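PDB 7LHV: sulfate transporter 4.1, chloroplastic from Arabidopsis thaliana, which couples the movement of sulfate across a membrane to that of protons and may take part in regulating sulfate assimilation. Local coordinates for residues A[128-139]-A[408-419]. Sequence-based numbering, arbitrary orientation.
Sequences LYSSFVPVFVYA and GLITGIIIGCSL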
loop_
_atom_site.group_PDB
_atom_site.type_symbol
_atom_site.label_atom_id
_atom_site.label_comp_id
_atom_site.label_asym_id
_atom_site.label_seq_id
_atom_site.Cartn_x
_atom_site.Cartn_y
_atom_site.Cartn_z
ATOM N N LEU A 128 -29.426 -6.821 -23.179
ATOM C CA LEU A 128 -30.756 -6.907 -22.585
ATOM C C LEU A 128 -30.800 -7.957 -21.487
ATOM O O LEU A 128 -31.393 -7.732 -20.426
ATOM C CB LEU A 128 -31.796 -7.209 -23.659
ATOM C CG LEU A 128 -31.987 -6.129 -24.721
ATOM C CD1 LEU A 128 -33.074 -6.534 -25.695
ATOM C CD2 LEU A 128 -32.314 -4.798 -24.073
ATOM N N TYR A 129 -30.174 -9.112 -21.723
ATOM C CA TYR A 129 -30.034 -10.109 -20.667
ATOM C C TYR A 129 -29.382 -9.493 -19.438
ATOM O O TYR A 129 -29.858 -9.670 -18.310
ATOM C CB TYR A 129 -29.211 -11.297 -21.166
ATOM C CG TYR A 129 -29.817 -12.064 -22.318
ATOM C CD1 TYR A 129 -31.171 -11.981 -22.605
ATOM C CD2 TYR A 129 -29.032 -12.885 -23.113
ATOM C CE1 TYR A 129 -31.722 -12.686 -23.655
ATOM C CE2 TYR A 129 -29.575 -13.595 -24.163
ATOM C CZ TYR A 129 -30.919 -13.492 -24.431
ATOM O OH TYR A 129 -31.465 -14.198 -25.477
ATOM N N SER A 130 -28.314 -8.721 -19.645
ATOM C CA SER A 130 -27.606 -8.089 -18.542
ATOM C C SER A 130 -28.448 -7.048 -17.824
ATOM O O SER A 130 -28.051 -6.593 -16.748
ATOM C CB SER A 130 -26.311 -7.451 -19.042
ATOM O OG SER A 130 -25.556 -6.935 -17.962
ATOM N N SER A 131 -29.581 -6.645 -18.397
ATOM C CA SER A 131 -30.515 -5.763 -17.718
ATOM C C SER A 131 -31.754 -6.481 -17.211
ATOM O O SER A 131 -32.539 -5.876 -16.479
ATOM C CB SER A 131 -30.951 -4.625 -18.652
ATOM O OG SER A 131 -29.847 -3.833 -19.043
ATOM N N PHE A 132 -31.964 -7.742 -17.595
ATOM C CA PHE A 132 -33.213 -8.405 -17.244
ATOM C C PHE A 132 -33.155 -9.042 -15.862
ATOM O O PHE A 132 -33.850 -8.611 -14.938
ATOM C CB PHE A 132 -33.562 -9.454 -18.299
ATOM C CG PHE A 132 -34.813 -10.215 -17.996
ATOM C CD1 PHE A 132 -35.982 -9.551 -17.675
ATOM C CD2 PHE A 132 -34.820 -11.596 -18.026
ATOM C CE1 PHE A 132 -37.132 -10.251 -17.393
ATOM C CE2 PHE A 132 -35.966 -12.299 -17.745
ATOM C CZ PHE A 132 -37.125 -11.626 -17.428
ATOM N N VAL A 133 -32.316 -10.057 -15.694
ATOM C CA VAL A 133 -32.351 -10.881 -14.488
ATOM C C VAL A 133 -31.684 -10.181 -13.306
ATOM O O VAL A 133 -32.268 -10.173 -12.214
ATOM C CB VAL A 133 -31.728 -12.263 -14.741
ATOM C CG1 VAL A 133 -31.536 -13.003 -13.432
ATOM C CG2 VAL A 133 -32.614 -13.066 -15.672
ATOM N N PRO A 134 -30.486 -9.597 -13.444
ATOM C CA PRO A 134 -29.896 -8.928 -12.272
ATOM C C PRO A 134 -30.774 -7.834 -11.691
ATOM O O PRO A 134 -30.844 -7.703 -10.463
ATOM C CB PRO A 134 -28.567 -8.377 -12.810
ATOM C CG PRO A 134 -28.690 -8.407 -14.272
ATOM C CD PRO A 134 -29.555 -9.572 -14.583
ATOM N N VAL A 135 -31.478 -7.071 -12.530
ATOM C CA VAL A 135 -32.321 -5.994 -12.016
ATOM C C VAL A 135 -33.376 -6.548 -11.067
ATOM O O VAL A 135 -33.486 -6.111 -9.915
ATOM C CB VAL A 135 -32.960 -5.210 -13.175
ATOM C CG1 VAL A 135 -34.121 -4.384 -12.671
ATOM C CG2 VAL A 135 -31.930 -4.318 -13.827
ATOM N N PHE A 136 -34.130 -7.560 -11.515
ATOM C CA PHE A 136 -35.085 -8.212 -10.624
ATOM C C PHE A 136 -34.409 -8.721 -9.365
ATOM O O PHE A 136 -34.995 -8.679 -8.278
ATOM C CB PHE A 136 -35.799 -9.369 -11.327
ATOM C CG PHE A 136 -36.839 -8.939 -12.312
ATOM C CD1 PHE A 136 -36.486 -8.448 -13.551
ATOM C CD2 PHE A 136 -38.181 -9.046 -11.997
ATOM C CE1 PHE A 136 -37.452 -8.062 -14.453
ATOM C CE2 PHE A 136 -39.150 -8.660 -12.893
ATOM C CZ PHE A 136 -38.786 -8.166 -14.123
ATOM N N VAL A 137 -33.178 -9.211 -9.486
ATOM C CA VAL A 137 -32.472 -9.657 -8.296
ATOM C C VAL A 137 -32.094 -8.465 -7.431
ATOM O O VAL A 137 -32.300 -8.477 -6.212
ATOM C CB VAL A 137 -31.245 -10.500 -8.679
ATOM C CG1 VAL A 137 -30.483 -10.894 -7.437
ATOM C CG2 VAL A 137 -31.686 -11.734 -9.432
ATOM N N TYR A 138 -31.578 -7.398 -8.047
ATOM C CA TYR A 138 -31.104 -6.271 -7.253
ATOM C C TYR A 138 -32.244 -5.636 -6.474
ATOM O O TYR A 138 -32.098 -5.332 -5.284
ATOM C CB TYR A 138 -30.428 -5.236 -8.143
ATOM C CG TYR A 138 -29.834 -4.095 -7.359
ATOM C CD1 TYR A 138 -28.613 -4.233 -6.724
ATOM C CD2 TYR A 138 -30.501 -2.885 -7.241
ATOM C CE1 TYR A 138 -28.065 -3.199 -6.005
ATOM C CE2 TYR A 138 -29.960 -1.845 -6.521
ATOM C CZ TYR A 138 -28.742 -2.008 -5.905
ATOM O OH TYR A 138 -28.194 -0.975 -5.183
ATOM N N ALA A 139 -33.402 -5.470 -7.114
ATOM C CA ALA A 139 -34.551 -4.886 -6.436
ATOM C C ALA A 139 -34.963 -5.692 -5.215
ATOM O O ALA A 139 -35.633 -5.154 -4.329
ATOM C CB ALA A 139 -35.728 -4.767 -7.403
ATOM N N GLY A 408 -36.891 -0.054 -10.041
ATOM C CA GLY A 408 -36.060 -1.052 -10.692
ATOM C C GLY A 408 -36.884 -2.162 -11.313
ATOM O O GLY A 408 -36.733 -2.474 -12.497
ATOM N N LEU A 409 -37.799 -2.743 -10.530
ATOM C CA LEU A 409 -38.592 -3.868 -11.019
ATOM C C LEU A 409 -39.323 -3.502 -12.301
ATOM O O LEU A 409 -39.232 -4.218 -13.306
ATOM C CB LEU A 409 -39.590 -4.318 -9.954
ATOM C CG LEU A 409 -39.076 -5.222 -8.838
ATOM C CD1 LEU A 409 -40.186 -5.509 -7.845
ATOM C CD2 LEU A 409 -38.520 -6.511 -9.409
ATOM N N ILE A 410 -40.021 -2.364 -12.292
ATOM C CA ILE A 410 -40.728 -1.916 -13.487
ATOM C C ILE A 410 -39.764 -1.827 -14.659
ATOM O O ILE A 410 -40.045 -2.329 -15.755
ATOM C CB ILE A 410 -41.424 -0.570 -13.226
ATOM C CG1 ILE A 410 -42.380 -0.686 -12.037
ATOM C CG2 ILE A 410 -42.163 -0.106 -14.467
ATOM C CD1 ILE A 410 -43.601 -1.527 -12.320
ATOM N N THR A 411 -38.590 -1.233 -14.430
ATOM C CA THR A 411 -37.581 -1.166 -15.479
ATOM C C THR A 411 -37.290 -2.554 -16.023
ATOM O O THR A 411 -37.367 -2.790 -17.235
ATOM C CB THR A 411 -36.303 -0.521 -14.943
ATOM O OG1 THR A 411 -36.512 0.884 -14.762
ATOM C CG2 THR A 411 -35.154 -0.739 -15.906
ATOM N N GLY A 412 -37.021 -3.504 -15.126
ATOM C CA GLY A 412 -36.776 -4.864 -15.567
ATOM C C GLY A 412 -37.934 -5.420 -16.367
ATOM O O GLY A 412 -37.734 -6.051 -17.408
ATOM N N ILE A 413 -39.163 -5.148 -15.918
ATOM C CA ILE A 413 -40.333 -5.618 -16.652
ATOM C C ILE A 413 -40.298 -5.090 -18.076
ATOM O O ILE A 413 -40.519 -5.842 -19.036
ATOM C CB ILE A 413 -41.626 -5.209 -15.924
ATOM C CG1 ILE A 413 -41.760 -5.981 -14.610
ATOM C CG2 ILE A 413 -42.834 -5.454 -16.807
ATOM C CD1 ILE A 413 -42.810 -5.422 -13.680
ATOM N N ILE A 414 -39.962 -3.808 -18.242
ATOM C CA ILE A 414 -39.851 -3.240 -19.581
ATOM C C ILE A 414 -38.874 -4.060 -20.410
ATOM O O ILE A 414 -39.182 -4.476 -21.534
ATOM C CB ILE A 414 -39.429 -1.762 -19.509
ATOM C CG1 ILE A 414 -40.465 -0.945 -18.738
ATOM C CG2 ILE A 414 -39.237 -1.194 -20.904
ATOM C CD1 ILE A 414 -41.868 -1.083 -19.270
ATOM N N ILE A 415 -37.706 -4.360 -19.835
ATOM C CA ILE A 415 -36.724 -5.179 -20.537
ATOM C C ILE A 415 -37.353 -6.498 -20.955
ATOM O O ILE A 415 -37.270 -6.904 -22.121
ATOM C CB ILE A 415 -35.482 -5.403 -19.660
ATOM C CG1 ILE A 415 -34.930 -4.068 -19.167
ATOM C CG2 ILE A 415 -34.420 -6.154 -20.431
ATOM C CD1 ILE A 415 -34.380 -3.204 -20.263
ATOM N N GLY A 416 -38.051 -7.150 -20.022
ATOM C CA GLY A 416 -38.698 -8.405 -20.353
ATOM C C GLY A 416 -39.642 -8.260 -21.526
ATOM O O GLY A 416 -39.632 -9.081 -22.448
ATOM N N CYS A 417 -40.424 -7.174 -21.539
ATOM C CA CYS A 417 -41.336 -6.942 -22.650
ATOM C C CYS A 417 -40.576 -6.912 -23.968
ATOM O O CYS A 417 -40.969 -7.570 -24.939
ATOM C CB CYS A 417 -42.104 -5.639 -22.435
ATOM S SG CYS A 417 -43.273 -5.690 -21.059
ATOM N N SER A 418 -39.454 -6.188 -24.002
ATOM C CA SER A 418 -38.627 -6.186 -25.201
ATOM C C SER A 418 -38.233 -7.606 -25.577
ATOM O O SER A 418 -38.478 -8.056 -26.704
ATOM C CB SER A 418 -37.386 -5.320 -24.985
ATOM O OG SER A 418 -37.746 -3.979 -24.704
ATOM N N LEU A 419 -37.721 -8.362 -24.603
ATOM C CA LEU A 419 -37.252 -9.713 -24.876
ATOM C C LEU A 419 -38.378 -10.613 -25.351
ATOM O O LEU A 419 -38.113 -11.691 -25.893
ATOM C CB LEU A 419 -36.599 -10.305 -23.627
ATOM C CG LEU A 419 -35.257 -9.705 -23.214
ATOM C CD1 LEU A 419 -34.878 -10.159 -21.820
ATOM C CD2 LEU A 419 -34.185 -10.089 -24.203
#
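The Phe136 ring packs obliquely against the backbone of Gly412 and the start of the next residue: CE1 stands 3.3 Å from Gly412 C, and CZ lies 3.5 Å from Ile413 N and also meets the Ile413 side chain at CG1. A chi1 of -75°, with CG beside the backbone N, swings the ring across to helix 408-419 although the CB itself does not point at that helix. Leu409 crosses the same ring at about a right angle, its CD2 lying 3.6 Å from Phe136 CD2, while its CG meets the CB of Ala139. That Gly412 lacks a side chain matters here, since a CB built on it would collide with Phe136 CE1 and crowd Val135 CG1. A serine in place of Phe136 would probably leave the Gly412 backbone uncovered and Leu409 CD2 and Ile413 CG1 without their aromatic partner.

One turn earlier, Phe132 is a knob in the hole formed by Gly412, Ile415, Gly416 and Leu419. Its CG is anti to the backbone N (chi1 178°), which carries CE1 to 3.8 Å from Gly416 CA and presents the ring edge to Gly412 O. Leu419 forks at the far end: CD1 packs on Phe132 CB, whereas CD2 touches Tyr129 CE1 at 3.6 Å and also reaches Leu128 CB. Ile415 packs beside them, its CG2 3.4 Å from Leu128 O and also against Phe132 CB, and it touches Val110 of helix 91-119, which thus borders the contact.

The two segment axes approach to 8.4 Å at 145° between their N-to-C directions, and Phe132 and Gly412 CA atoms come within 5.3 Å. This is one Phe132 knob set in a hole, beside a glycine-lined face, between two roughly antiparallel helices, predicted to be transmembrane, within the sulfate permease region of an SLC26/SulP transporter.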